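Local coordinates for putative phosphosugar isomerase (Clostridium difficile, PDB 3G68), which probably acts as a phosphosugar isomerase or related enzyme, built from two SIS domains of the kind that bind phosphorylated sugars and similar carbohydrate derivatives, at residues M2-Y7 / A142-Y147; G49-P54 / C149-L154; I211-H216 / F261-G266; N252-D257 / G280-V285. All coordinates share one frame; numbering follows the deposited sequence. Where two conformers were deposited one is given.

Contact 1 (M2-Y7 / A142-Y147); sequences MTIQDY and AKTKGY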
loop_
_atom_site.group_PDB
_atom_site.type_symbol
_atom_site.label_atom_id
_atom_site.label_comp_id
_atom_site.label_asym_id
_atom_site.label_seq_id
_atom_site.Cartn_x
_atom_site.Cartn_y
_atom_site.Cartn_z
HETATM N N MSE B 2 6.554 -49.770 -5.015
HETATM C CA MSE B 2 5.704 -48.840 -5.774
HETATM C C MSE B 2 4.460 -49.523 -6.342
HETATM O O MSE B 2 4.543 -50.585 -6.956
HETATM C CB MSE B 2 6.481 -48.234 -6.930
HETATM C CG MSE B 2 7.681 -47.421 -6.503
HETATM SE SE MSE B 2 7.290 -45.571 -6.110
HETATM C CE MSE B 2 7.397 -44.718 -7.928
ATOM N N THR B 3 3.314 -48.899 -6.113
ATOM C CA THR B 3 2.042 -49.387 -6.618
ATOM C C THR B 3 1.683 -48.680 -7.932
ATOM O O THR B 3 2.322 -47.691 -8.349
ATOM C CB THR B 3 0.955 -49.080 -5.611
ATOM O OG1 THR B 3 0.885 -47.672 -5.417
ATOM C CG2 THR B 3 1.264 -49.750 -4.258
ATOM N N ILE B 4 0.633 -49.183 -8.582
ATOM C CA ILE B 4 0.089 -48.563 -9.765
ATOM C C ILE B 4 -0.216 -47.082 -9.457
ATOM O O ILE B 4 0.129 -46.205 -10.241
ATOM C CB ILE B 4 -1.207 -49.307 -10.213
ATOM C CG1 ILE B 4 -0.871 -50.692 -10.815
ATOM C CG2 ILE B 4 -1.985 -48.502 -11.236
ATOM C CD1 ILE B 4 -2.156 -51.615 -10.965
ATOM N N GLN B 5 -0.812 -46.814 -8.291
ATOM C CA GLN B 5 -1.183 -45.434 -7.923
ATOM C C GLN B 5 0.056 -44.528 -7.819
ATOM O O GLN B 5 0.000 -43.369 -8.252
ATOM C CB GLN B 5 -1.961 -45.374 -6.618
ATOM C CG GLN B 5 -3.326 -46.104 -6.564
ATOM C CD GLN B 5 -3.269 -47.568 -6.083
ATOM O OE1 GLN B 5 -2.449 -48.369 -6.521
ATOM N NE2 GLN B 5 -4.142 -47.897 -5.155
ATOM N N ASP B 6 1.147 -45.060 -7.250
ATOM C CA ASP B 6 2.411 -44.328 -7.144
ATOM C C ASP B 6 2.906 -43.925 -8.529
ATOM O O ASP B 6 3.262 -42.760 -8.734
ATOM C CB ASP B 6 3.503 -45.130 -6.421
ATOM C CG ASP B 6 3.186 -45.379 -4.949
ATOM O OD1 ASP B 6 2.594 -44.522 -4.273
ATOM O OD2 ASP B 6 3.527 -46.458 -4.457
ATOM N N TYR B 7 2.914 -44.885 -9.456
ATOM C CA TYR B 7 3.354 -44.635 -10.811
ATOM C C TYR B 7 2.429 -43.688 -11.541
ATOM O O TYR B 7 2.938 -42.857 -12.298
ATOM C CB TYR B 7 3.575 -45.925 -11.596
ATOM C CG TYR B 7 4.719 -46.773 -11.089
ATOM C CD1 TYR B 7 6.004 -46.232 -10.945
ATOM C CD2 TYR B 7 4.554 -48.142 -10.839
ATOM C CE1 TYR B 7 7.070 -47.015 -10.510
ATOM C CE2 TYR B 7 5.632 -48.937 -10.412
ATOM C CZ TYR B 7 6.871 -48.360 -10.240
ATOM O OH TYR B 7 7.928 -49.118 -9.836
ATOM N N ALA B 142 1.321 -53.926 -14.609
ATOM C CA ALA B 142 0.215 -53.114 -15.156
ATOM C C ALA B 142 0.685 -51.664 -15.395
ATOM O O ALA B 142 0.396 -50.774 -14.622
ATOM C CB ALA B 142 -0.998 -53.176 -14.206
ATOM N N LYS B 143 1.390 -51.447 -16.503
ATOM C CA LYS B 143 2.005 -50.131 -16.814
ATOM C C LYS B 143 0.965 -49.053 -17.053
ATOM O O LYS B 143 -0.022 -49.289 -17.785
ATOM C CB LYS B 143 2.892 -50.198 -18.070
ATOM C CG LYS B 143 3.980 -51.293 -18.081
ATOM C CD LYS B 143 5.121 -50.950 -17.162
ATOM C CE LYS B 143 6.338 -51.828 -17.424
ATOM N NZ LYS B 143 6.234 -53.183 -16.902
ATOM N N THR B 144 1.213 -47.873 -16.469
ATOM C CA THR B 144 0.342 -46.691 -16.595
ATOM C C THR B 144 1.189 -45.515 -17.026
ATOM O O THR B 144 1.044 -44.999 -18.130
ATOM C CB THR B 144 -0.411 -46.429 -15.267
ATOM O OG1 THR B 144 0.509 -46.355 -14.188
ATOM C CG2 THR B 144 -1.432 -47.594 -14.961
ATOM N N LYS B 145 2.077 -45.089 -16.146
ATOM C CA LYS B 145 3.045 -44.021 -16.436
ATOM C C LYS B 145 3.702 -44.173 -17.809
ATOM O O LYS B 145 3.786 -43.231 -18.590
ATOM C CB LYS B 145 4.146 -44.060 -15.348
ATOM C CG LYS B 145 5.315 -43.141 -15.576
ATOM C CD LYS B 145 6.299 -43.206 -14.401
ATOM C CE LYS B 145 7.058 -44.538 -14.314
ATOM N NZ LYS B 145 8.283 -44.409 -13.402
ATOM N N GLY B 146 4.215 -45.365 -18.079
ATOM C CA GLY B 146 4.896 -45.644 -19.348
ATOM C C GLY B 146 4.036 -45.486 -20.589
ATOM O O GLY B 146 4.525 -45.038 -21.628
ATOM N N TYR B 147 2.754 -45.810 -20.459
ATOM C CA TYR B 147 1.795 -45.639 -21.544
ATOM C C TYR B 147 1.673 -44.141 -21.875
ATOM O O TYR B 147 1.870 -43.768 -23.025
ATOM C CB TYR B 147 0.431 -46.270 -21.173
ATOM C CG TYR B 147 -0.658 -46.090 -22.222
ATOM C CD1 TYR B 147 -0.491 -46.574 -23.520
ATOM C CD2 TYR B 147 -1.846 -45.416 -21.928
ATOM C CE1 TYR B 147 -1.476 -46.411 -24.473
ATOM C CE2 TYR B 147 -2.834 -45.237 -22.902
ATOM C CZ TYR B 147 -2.639 -45.752 -24.162
ATOM O OH TYR B 147 -3.607 -45.628 -25.137
#
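Lys-145 NZ passes Tyr-7 CD1 at 3.8 Å, oblique to the ring, on its way to three partners elsewhere: a salt bridge to Glu-10 OE2 and hydrogen bonds to the carbonyl oxygens of Cys-135 and Glu-137. The backbone sets Lys-145 CB 3.5 Å from Tyr-7 O; from there CG stands anti to the backbone N (chi1 173°) and the chain bends at chi3, which brings CE and NZ beside the ring. Tyr-7 is tied at its far end too, OH bonding to Lys-139 N. Nearer the start of both segments, Thr-144 meets the first turn of helix 4-20 by a methyl contact, CG2 to Ile-4 CG2 at 3.9 Å, the two side chains crossing at about a right angle. The other branch of Ile-4 reaches back to the loop, CD1 lying 3.8 Å from Ala-142 CB. No hydrogen bond joins the two segments directly. Both run into a helix start: at 145-165 the Glu-138 carboxylate takes the N-H groups of Thr-144 and Gly-146, whereas Thr-3 and Asp-6, with Asp-6 N to Thr-3 OG1 3.2 Å and Thr-3 N to Asp-6 OD2 3.0 Å, form the capping box that begins helix 4-20.

Contact 2 (G49-P54 / C149-L154); sequences GVQVQP and CTKLNL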
loop_
_atom_site.group_PDB
_atom_site.type_symbol
_atom_site.label_atom_id
_atom_site.label_comp_id
_atom_site.label_asym_id
_atom_site.label_seq_id
_atom_site.Cartn_x
_atom_site.Cartn_y
_atom_site.Cartn_z
ATOM N N GLY B 49 0.571 -46.465 -30.181
ATOM C CA GLY B 49 0.506 -46.188 -31.617
ATOM C C GLY B 49 -0.916 -46.007 -32.141
ATOM O O GLY B 49 -1.206 -45.067 -32.895
ATOM N N VAL B 50 -1.824 -46.872 -31.722
ATOM C CA VAL B 50 -3.217 -46.743 -32.124
ATOM C C VAL B 50 -3.762 -45.374 -31.703
ATOM O O VAL B 50 -4.439 -44.690 -32.463
ATOM C CB VAL B 50 -4.102 -47.843 -31.482
ATOM C CG1 VAL B 50 -5.563 -47.640 -31.834
ATOM C CG2 VAL B 50 -3.651 -49.235 -31.871
ATOM N N GLN B 51 -3.455 -44.977 -30.473
ATOM C CA GLN B 51 -3.993 -43.747 -29.938
ATOM C C GLN B 51 -3.456 -42.490 -30.591
ATOM O O GLN B 51 -4.246 -41.592 -30.880
ATOM C CB GLN B 51 -3.762 -43.655 -28.416
ATOM C CG GLN B 51 -4.315 -42.386 -27.768
ATOM C CD GLN B 51 -5.789 -42.214 -28.000
ATOM O OE1 GLN B 51 -6.578 -43.190 -27.913
ATOM N NE2 GLN B 51 -6.195 -40.987 -28.272
ATOM N N VAL B 52 -2.146 -42.434 -30.821
ATOM C CA VAL B 52 -1.485 -41.219 -31.331
ATOM C C VAL B 52 -1.421 -41.131 -32.867
ATOM O O VAL B 52 -1.334 -40.037 -33.415
ATOM C CB VAL B 52 -0.079 -41.089 -30.715
ATOM C CG1 VAL B 52 0.635 -39.844 -31.191
ATOM C CG2 VAL B 52 -0.237 -41.081 -29.174
ATOM N N GLN B 53 -1.516 -42.265 -33.557
ATOM C CA GLN B 53 -1.494 -42.238 -35.020
ATOM C C GLN B 53 -2.417 -41.185 -35.648
ATOM O O GLN B 53 -1.978 -40.489 -36.575
ATOM C CB GLN B 53 -1.706 -43.637 -35.625
ATOM C CG GLN B 53 -1.675 -43.662 -37.162
ATOM C CD GLN B 53 -2.991 -43.242 -37.809
ATOM O OE1 GLN B 53 -4.064 -43.431 -37.240
ATOM N NE2 GLN B 53 -2.913 -42.719 -39.036
ATOM N N PRO B 54 -3.680 -41.071 -35.191
ATOM C CA PRO B 54 -4.504 -40.027 -35.809
ATOM C C PRO B 54 -3.902 -38.628 -35.667
ATOM O O PRO B 54 -3.835 -37.880 -36.642
ATOM C CB PRO B 54 -5.840 -40.130 -35.073
ATOM C CG PRO B 54 -5.903 -41.545 -34.596
ATOM C CD PRO B 54 -4.464 -41.839 -34.201
ATOM N N CYS B 149 3.672 -41.589 -21.019
ATOM C CA CYS B 149 4.924 -41.006 -21.458
ATOM C C CYS B 149 5.314 -41.464 -22.874
ATOM O O CYS B 149 5.985 -40.714 -23.563
ATOM C CB CYS B 149 6.044 -41.289 -20.457
ATOM S SG CYS B 149 5.852 -40.526 -18.851
ATOM N N THR B 150 4.875 -42.651 -23.321
ATOM C CA THR B 150 5.176 -43.147 -24.686
ATOM C C THR B 150 4.282 -42.397 -25.705
ATOM O O THR B 150 4.750 -41.937 -26.764
ATOM C CB THR B 150 5.020 -44.698 -24.770
ATOM O OG1 THR B 150 5.992 -45.314 -23.890
ATOM C CG2 THR B 150 5.195 -45.222 -26.207
ATOM N N LYS B 151 2.994 -42.238 -25.385
ATOM C CA LYS B 151 2.115 -41.421 -26.217
ATOM C C LYS B 151 2.674 -39.987 -26.356
ATOM O O LYS B 151 2.718 -39.448 -27.449
ATOM C CB LYS B 151 0.713 -41.350 -25.652
ATOM C CG LYS B 151 -0.047 -42.674 -25.683
ATOM C CD LYS B 151 -1.510 -42.447 -25.291
ATOM C CE LYS B 151 -1.699 -42.106 -23.785
ATOM N NZ LYS B 151 -3.125 -42.041 -23.415
ATOM N N LEU B 152 3.100 -39.388 -25.243
ATOM C CA LEU B 152 3.683 -38.043 -25.280
ATOM C C LEU B 152 4.911 -38.020 -26.183
ATOM O O LEU B 152 5.050 -37.137 -27.016
ATOM C CB LEU B 152 4.098 -37.578 -23.882
ATOM C CG LEU B 152 4.741 -36.197 -23.735
ATOM C CD1 LEU B 152 3.899 -35.068 -24.333
ATOM C CD2 LEU B 152 4.950 -35.927 -22.235
ATOM N N ASN B 153 5.783 -39.001 -26.018
ATOM C CA ASN B 153 7.035 -39.105 -26.803
ATOM C C ASN B 153 6.777 -39.159 -28.312
ATOM O O ASN B 153 7.477 -38.508 -29.103
ATOM C CB ASN B 153 7.857 -40.333 -26.355
ATOM C CG ASN B 153 9.315 -39.993 -26.090
ATOM O OD1 ASN B 153 9.613 -39.001 -25.413
ATOM N ND2 ASN B 153 10.228 -40.815 -26.594
ATOM N N LEU B 154 5.756 -39.924 -28.694
ATOM C CA LEU B 154 5.280 -40.005 -30.078
ATOM C C LEU B 154 4.726 -38.659 -30.589
ATOM O O LEU B 154 4.954 -38.289 -31.736
ATOM C CB LEU B 154 4.215 -41.075 -30.227
ATOM C CG LEU B 154 4.707 -42.525 -30.190
ATOM C CD1 LEU B 154 3.547 -43.472 -29.904
ATOM C CD2 LEU B 154 5.399 -42.867 -31.509
#
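Helices 49-54 and 149-154 run in roughly the same direction, their axes 9.5 Å apart at closest approach with a signed crossing angle of -30°, and Val-52 and Lys-151 have the nearest CA atoms, 6.3 Å apart. Val-52 sits at the middle and uses both of its methyls. CG2 lies 3.7 Å from Lys-151 CB and nearly as close to CG, while CG1, placed anti to the backbone N (chi1 -179°), reaches Leu-154 CB at 3.9 Å. One valine thus spans two residues three positions apart on the partner helix. Leu-154 extends the packing toward the start of the first segment, where its CD1 approaches the backbone at Gly-49 N at 4.2 Å. On the other flank the aliphatic parts of two long polar chains lie against each other, Gln-51 CG to Lys-151 CD at 3.7 Å. Each is bent, Gln-51 at chi2 and Lys-151 at chi3, and their polar ends go to partners beyond the pair: Gln-51 OE1 accepts from Asp-222 N and NE2 donates to Asp-218 O, while Lys-151 NZ makes a salt bridge to Asp-222 and a hydrogen bond to Thr-311. No hydrogen bond crosses between the segments, so van der Waals packing carries this interface. It is near-parallel helix packing within the SIS domain, which those polar ends link to the start of helix 220-234 in the second half. Helix 4-20 packs on Cys-149, Leu-152 and Asn-153, and Gln-53 NE2 ties helix 43-59 to Val-64 O of strand 63-67, at the edge of the first sheet within the chain.

Contact 3 (I211-H216 / F261-G266); sequences IRIIGH and FILDTG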
loop_
_atom_site.group_PDB
_atom_site.type_symbol
_atom_site.label_atom_id
_atom_site.label_comp_id
_atom_site.label_asym_id
_atom_site.label_seq_id
_atom_site.Cartn_x
_atom_site.Cartn_y
_atom_site.Cartn_z
ATOM N N ILE B 211 -16.698 -57.120 -18.203
ATOM C CA ILE B 211 -16.766 -55.706 -18.533
ATOM C C ILE B 211 -16.572 -55.428 -20.017
ATOM O O ILE B 211 -15.803 -56.099 -20.694
ATOM C CB ILE B 211 -15.641 -54.934 -17.773
ATOM C CG1 ILE B 211 -15.746 -55.119 -16.252
ATOM C CG2 ILE B 211 -15.683 -53.423 -18.115
ATOM C CD1 ILE B 211 -14.515 -54.661 -15.462
ATOM N N ARG B 212 -17.258 -54.408 -20.511
ATOM C CA ARG B 212 -17.049 -53.895 -21.846
ATOM C C ARG B 212 -16.902 -52.371 -21.720
ATOM O O ARG B 212 -17.543 -51.768 -20.880
ATOM C CB ARG B 212 -18.196 -54.279 -22.794
ATOM C CG ARG B 212 -18.186 -55.751 -23.096
ATOM C CD ARG B 212 -19.198 -56.070 -24.175
ATOM N NE ARG B 212 -19.215 -57.494 -24.454
ATOM C CZ ARG B 212 -19.920 -58.378 -23.778
ATOM N NH1 ARG B 212 -20.736 -58.012 -22.783
ATOM N NH2 ARG B 212 -19.835 -59.663 -24.111
ATOM N N ILE B 213 -15.987 -51.779 -22.467
ATOM C CA ILE B 213 -15.787 -50.320 -22.469
ATOM C C ILE B 213 -16.196 -49.862 -23.868
ATOM O O ILE B 213 -15.808 -50.491 -24.861
ATOM C CB ILE B 213 -14.325 -49.907 -22.197
ATOM C CG1 ILE B 213 -13.834 -50.518 -20.892
ATOM C CG2 ILE B 213 -14.196 -48.363 -22.149
ATOM C CD1 ILE B 213 -12.328 -50.266 -20.638
ATOM N N ILE B 214 -17.006 -48.803 -23.943
ATOM C CA ILE B 214 -17.428 -48.232 -25.223
ATOM C C ILE B 214 -16.861 -46.813 -25.279
ATOM O O ILE B 214 -17.145 -45.998 -24.376
ATOM C CB ILE B 214 -18.957 -48.183 -25.369
ATOM C CG1 ILE B 214 -19.575 -49.554 -25.090
ATOM C CG2 ILE B 214 -19.353 -47.641 -26.748
ATOM C CD1 ILE B 214 -21.068 -49.560 -25.158
ATOM N N GLY B 215 -16.027 -46.544 -26.290
ATOM C CA GLY B 215 -15.380 -45.235 -26.472
ATOM C C GLY B 215 -15.668 -44.601 -27.827
ATOM O O GLY B 215 -16.205 -45.242 -28.729
ATOM N N HIS B 216 -15.315 -43.323 -27.950
ATOM C CA HIS B 216 -15.374 -42.614 -29.217
ATOM C C HIS B 216 -14.099 -42.955 -30.017
ATOM O O HIS B 216 -13.067 -43.263 -29.419
ATOM C CB HIS B 216 -15.450 -41.095 -28.978
ATOM C CG HIS B 216 -15.630 -40.294 -30.234
ATOM N ND1 HIS B 216 -14.567 -39.841 -30.976
ATOM C CD2 HIS B 216 -16.744 -39.891 -30.888
ATOM C CE1 HIS B 216 -15.014 -39.171 -32.022
ATOM N NE2 HIS B 216 -16.332 -39.186 -31.994
ATOM N N PHE B 261 -18.625 -49.524 -19.208
ATOM C CA PHE B 261 -18.052 -48.200 -18.981
ATOM C C PHE B 261 -18.180 -47.473 -20.311
ATOM O O PHE B 261 -17.732 -48.008 -21.345
ATOM C CB PHE B 261 -16.592 -48.252 -18.575
ATOM C CG PHE B 261 -16.391 -48.805 -17.230
ATOM C CD1 PHE B 261 -16.601 -48.002 -16.111
ATOM C CD2 PHE B 261 -16.045 -50.129 -17.049
ATOM C CE1 PHE B 261 -16.452 -48.495 -14.840
ATOM C CE2 PHE B 261 -15.865 -50.645 -15.752
ATOM C CZ PHE B 261 -16.068 -49.824 -14.649
ATOM N N ILE B 262 -18.830 -46.308 -20.289
ATOM C CA ILE B 262 -18.969 -45.465 -21.481
ATOM C C ILE B 262 -18.078 -44.228 -21.296
ATOM O O ILE B 262 -18.260 -43.446 -20.363
ATOM C CB ILE B 262 -20.437 -45.083 -21.774
ATOM C CG1 ILE B 262 -21.254 -46.386 -22.012
ATOM C CG2 ILE B 262 -20.514 -44.182 -23.022
ATOM C CD1 ILE B 262 -22.709 -46.207 -22.484
ATOM N N LEU B 263 -17.095 -44.097 -22.182
ATOM C CA LEU B 263 -16.161 -42.967 -22.194
ATOM C C LEU B 263 -16.787 -41.983 -23.182
ATOM O O LEU B 263 -16.680 -42.156 -24.390
ATOM C CB LEU B 263 -14.786 -43.450 -22.650
ATOM C CG LEU B 263 -14.151 -44.576 -21.818
ATOM C CD1 LEU B 263 -12.725 -44.891 -22.370
ATOM C CD2 LEU B 263 -14.096 -44.170 -20.364
ATOM N N ASP B 264 -17.501 -41.003 -22.644
ATOM C CA ASP B 264 -18.298 -40.065 -23.429
ATOM C C ASP B 264 -17.535 -38.762 -23.708
ATOM O O ASP B 264 -17.432 -37.874 -22.854
ATOM C CB ASP B 264 -19.635 -39.805 -22.724
ATOM C CG ASP B 264 -20.501 -38.774 -23.453
ATOM O OD1 ASP B 264 -20.279 -38.527 -24.660
ATOM O OD2 ASP B 264 -21.397 -38.206 -22.802
ATOM N N THR B 265 -17.043 -38.636 -24.936
ATOM C CA THR B 265 -16.261 -37.440 -25.331
ATOM C C THR B 265 -17.104 -36.244 -25.776
ATOM O O THR B 265 -16.546 -35.187 -26.096
ATOM C CB THR B 265 -15.240 -37.753 -26.427
ATOM O OG1 THR B 265 -15.924 -38.059 -27.641
ATOM C CG2 THR B 265 -14.317 -38.907 -26.015
ATOM N N GLY B 266 -18.424 -36.400 -25.776
ATOM C CA GLY B 266 -19.324 -35.328 -26.127
ATOM C C GLY B 266 -19.519 -35.109 -27.623
ATOM O O GLY B 266 -20.193 -34.159 -27.997
#
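Ile-211 CG2 meets the edge of the Phe-261 ring, nearly in its plane, at 3.5 Å from CD2. Further along that face of the sheet, Ile-213 CG2 touches Leu-263 CD1 at 3.8 Å; CG2 stands anti to the backbone N, which directs the branch at the leucine. Ile-214 and Ile-262 point to the reverse face and meet more loosely, CB to CG1 at 4.4 Å. Three backbone hydrogen bonds hold the parallel pair: Phe-261 N to Arg-212 O at 3.0 Å, Ile-214 N to Phe-261 O at 2.8 Å and Leu-263 N to Ile-214 O at 2.9 Å, all with N-H...O angles of 164-167°. Beyond them the strands part, and His-216 N is buried without a partner, 4.0 Å from Leu-263 O. At this polar edge Thr-265 OG1 rests obliquely on His-216, whose ND1 is bonded to Asp-218 N, while Asp-264 OD1 closes an Asx turn with Gly-266 N. Helix 220-234 covers the side with Ile-213 and Leu-263; helices 243-250 and 271-279 cover that with Ile-214 and Ile-262. Central parallel strands between two helical layers, in the order 2-1-3-4-5, are consistent with the Rossmann-like second SIS domain of a double-SIS protein.

Contact 4 (N252-D257 / G280-V285); sequences NAINSD and GWTENV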
loop_
_atom_site.group_PDB
_atom_site.type_symbol
_atom_site.label_atom_id
_atom_site.label_comp_id
_atom_site.label_asym_id
_atom_site.label_seq_id
_atom_site.Cartn_x
_atom_site.Cartn_y
_atom_site.Cartn_z
ATOM N N ASN B 252 -25.912 -57.891 -28.528
ATOM C CA ASN B 252 -26.532 -59.211 -28.385
ATOM C C ASN B 252 -26.066 -59.930 -27.133
ATOM O O ASN B 252 -26.814 -60.729 -26.606
ATOM C CB ASN B 252 -26.249 -60.122 -29.589
ATOM C CG ASN B 252 -26.944 -59.686 -30.843
ATOM O OD1 ASN B 252 -26.324 -59.220 -31.804
ATOM N ND2 ASN B 252 -28.239 -59.793 -30.835
ATOM N N ALA B 253 -24.818 -59.689 -26.690
ATOM C CA ALA B 253 -24.267 -60.383 -25.532
ATOM C C ALA B 253 -24.458 -59.661 -24.188
ATOM O O ALA B 253 -23.981 -60.161 -23.170
ATOM C CB ALA B 253 -22.754 -60.688 -25.754
ATOM N N ILE B 254 -25.183 -58.551 -24.149
ATOM C CA ILE B 254 -25.357 -57.802 -22.889
ATOM C C ILE B 254 -26.453 -58.465 -22.056
ATOM O O ILE B 254 -27.538 -58.821 -22.586
ATOM C CB ILE B 254 -25.643 -56.315 -23.159
ATOM C CG1 ILE B 254 -24.474 -55.657 -23.922
ATOM C CG2 ILE B 254 -25.977 -55.536 -21.870
ATOM C CD1 ILE B 254 -23.048 -55.719 -23.279
ATOM N N ASN B 255 -26.166 -58.672 -20.767
ATOM C CA ASN B 255 -27.148 -59.229 -19.829
ATOM C C ASN B 255 -27.006 -58.559 -18.468
ATOM O O ASN B 255 -26.170 -57.652 -18.314
ATOM C CB ASN B 255 -27.077 -60.760 -19.779
ATOM C CG ASN B 255 -25.734 -61.249 -19.371
ATOM O OD1 ASN B 255 -25.273 -60.894 -18.306
ATOM N ND2 ASN B 255 -25.084 -62.067 -20.226
ATOM N N SER B 256 -27.824 -58.955 -17.493
ATOM C CA SER B 256 -27.850 -58.228 -16.225
ATOM C C SER B 256 -26.552 -58.346 -15.409
ATOM O O SER B 256 -26.322 -57.576 -14.446
ATOM C CB SER B 256 -29.080 -58.636 -15.404
ATOM O OG SER B 256 -28.857 -59.930 -14.903
ATOM N N ASP B 257 -25.728 -59.321 -15.743
ATOM C CA ASP B 257 -24.404 -59.470 -15.118
ATOM C C ASP B 257 -23.278 -58.702 -15.854
ATOM O O ASP B 257 -22.106 -58.798 -15.436
ATOM C CB ASP B 257 -24.004 -60.954 -15.033
ATOM C CG ASP B 257 -24.695 -61.726 -13.903
ATOM O OD1 ASP B 257 -25.234 -61.136 -12.927
ATOM O OD2 ASP B 257 -24.637 -62.968 -13.997
ATOM N N GLY B 280 -31.602 -50.581 -19.336
ATOM C CA GLY B 280 -32.754 -51.458 -19.277
ATOM C C GLY B 280 -32.349 -52.925 -19.185
ATOM O O GLY B 280 -33.172 -53.731 -18.781
ATOM N N TRP B 281 -31.125 -53.286 -19.583
ATOM C CA TRP B 281 -30.622 -54.677 -19.514
ATOM C C TRP B 281 -29.690 -54.962 -18.329
ATOM O O TRP B 281 -29.596 -56.113 -17.891
ATOM C CB TRP B 281 -29.903 -55.092 -20.804
ATOM C CG TRP B 281 -30.734 -54.972 -22.081
ATOM C CD1 TRP B 281 -32.081 -55.138 -22.192
ATOM C CD2 TRP B 281 -30.248 -54.814 -23.421
ATOM N NE1 TRP B 281 -32.475 -55.018 -23.501
ATOM C CE2 TRP B 281 -31.373 -54.811 -24.279
ATOM C CE3 TRP B 281 -28.985 -54.606 -23.974
ATOM C CZ2 TRP B 281 -31.268 -54.646 -25.673
ATOM C CZ3 TRP B 281 -28.875 -54.446 -25.353
ATOM C CH2 TRP B 281 -30.018 -54.456 -26.188
ATOM N N THR B 282 -28.991 -53.937 -17.840
ATOM C CA THR B 282 -28.064 -54.066 -16.708
ATOM C C THR B 282 -28.019 -52.782 -15.892
ATOM O O THR B 282 -28.140 -51.673 -16.449
ATOM C CB THR B 282 -26.612 -54.446 -17.172
ATOM O OG1 THR B 282 -25.706 -54.404 -16.054
ATOM C CG2 THR B 282 -26.115 -53.523 -18.271
ATOM N N GLU B 283 -27.862 -52.965 -14.581
ATOM C CA GLU B 283 -27.769 -51.863 -13.632
ATOM C C GLU B 283 -26.306 -51.398 -13.479
ATOM O O GLU B 283 -26.007 -50.468 -12.710
ATOM C CB GLU B 283 -28.394 -52.287 -12.285
ATOM C CG GLU B 283 -29.884 -52.664 -12.427
ATOM C CD GLU B 283 -30.597 -52.969 -11.115
ATOM O OE1 GLU B 283 -31.846 -53.167 -11.157
ATOM O OE2 GLU B 283 -29.934 -53.015 -10.061
ATOM N N ASN B 284 -25.393 -52.026 -14.226
ATOM C CA ASN B 284 -23.965 -51.737 -14.162
ATOM C C ASN B 284 -23.421 -50.918 -15.315
ATOM O O ASN B 284 -22.382 -51.277 -15.899
ATOM C CB ASN B 284 -23.217 -53.082 -14.052
ATOM C CG ASN B 284 -23.800 -53.960 -12.983
ATOM O OD1 ASN B 284 -23.989 -53.521 -11.849
ATOM N ND2 ASN B 284 -24.141 -55.193 -13.344
ATOM N N VAL B 285 -24.109 -49.816 -15.652
ATOM C CA VAL B 285 -23.655 -48.893 -16.697
ATOM C C VAL B 285 -23.056 -47.631 -16.003
ATOM O O VAL B 285 -23.711 -46.972 -15.184
ATOM C CB VAL B 285 -24.745 -48.513 -17.720
ATOM C CG1 VAL B 285 -24.097 -47.589 -18.786
ATOM C CG2 VAL B 285 -25.346 -49.776 -18.396
HETATM O O HOH W 1 -27.828 -55.644 -13.454
#
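Ile-254 opens the contact by setting CG2 at the edge of the Trp-281 indole, near its plane and 3.8 Å from CE3, with the two side chains crossing at about a right angle. CG2 lies anti to the backbone N, facing the tryptophan, and also comes 4.1 Å from Thr-282 CG2; the CG1 branch leads off toward Arg-212 on strand 210-215. At Asn-255 the backbone does the touching: its carbonyl oxygen lies 3.4 Å from Thr-282 CB. The Asn-255 side chain instead turns back on its own loop, OD1 accepting in the carbonyl plane from Asp-257 N in an Asx turn. Ser-256 follows with its CA directed at Trp-281 O, a CA-H...O contact of 3.2 Å with 129° at the hydrogen. Its carbonyl oxygen is taken by a water, which donates to it over 2.6 Å and accepts from Glu-283 N over 2.9 Å, bridging the two loops. Asn-284 ND2 is close to the same oxygen, but at a poor angle; its bond goes to Ser-258 O. That carbonyl also takes the hydroxyl of Thr-282, whose OG1 in turn accepts from Asn-284 N at 3.0 Å and 161°, an ST turn. The contact joins the loop between helix 243-250 and strand 258-264 to the lead-in to strand 284-289, the two strands being neighbours in the second sheet. Its chemistry implies a surface junction without direct hydrogen bonds: an apolar edge contact at one end, a single water bridge at the other, and turns that each loop holds largely by itself.

From the N terminus, contact 1 brings the start of helix 4-20 back against residues 142-147, closing a loop of 134 residues that holds the parallel sheet of the first half. Contact 2 opens inside that loop but ends just past it, closing 94 residues, so the two cross; both use helix 145-165, and Tyr-147 OH packs on Gln-51 CB. Contacts 3 and 4 follow in series, closing loops of 44 and 22 residues. They cross each other as well and share the second sheet, where strands 258-264 and 284-289 are neighbours. Arg-212 of contact 3 packs on Ile-254 and Ala-253 of contact 4; the centres of contacts 3 and 4 are about 15 Å apart.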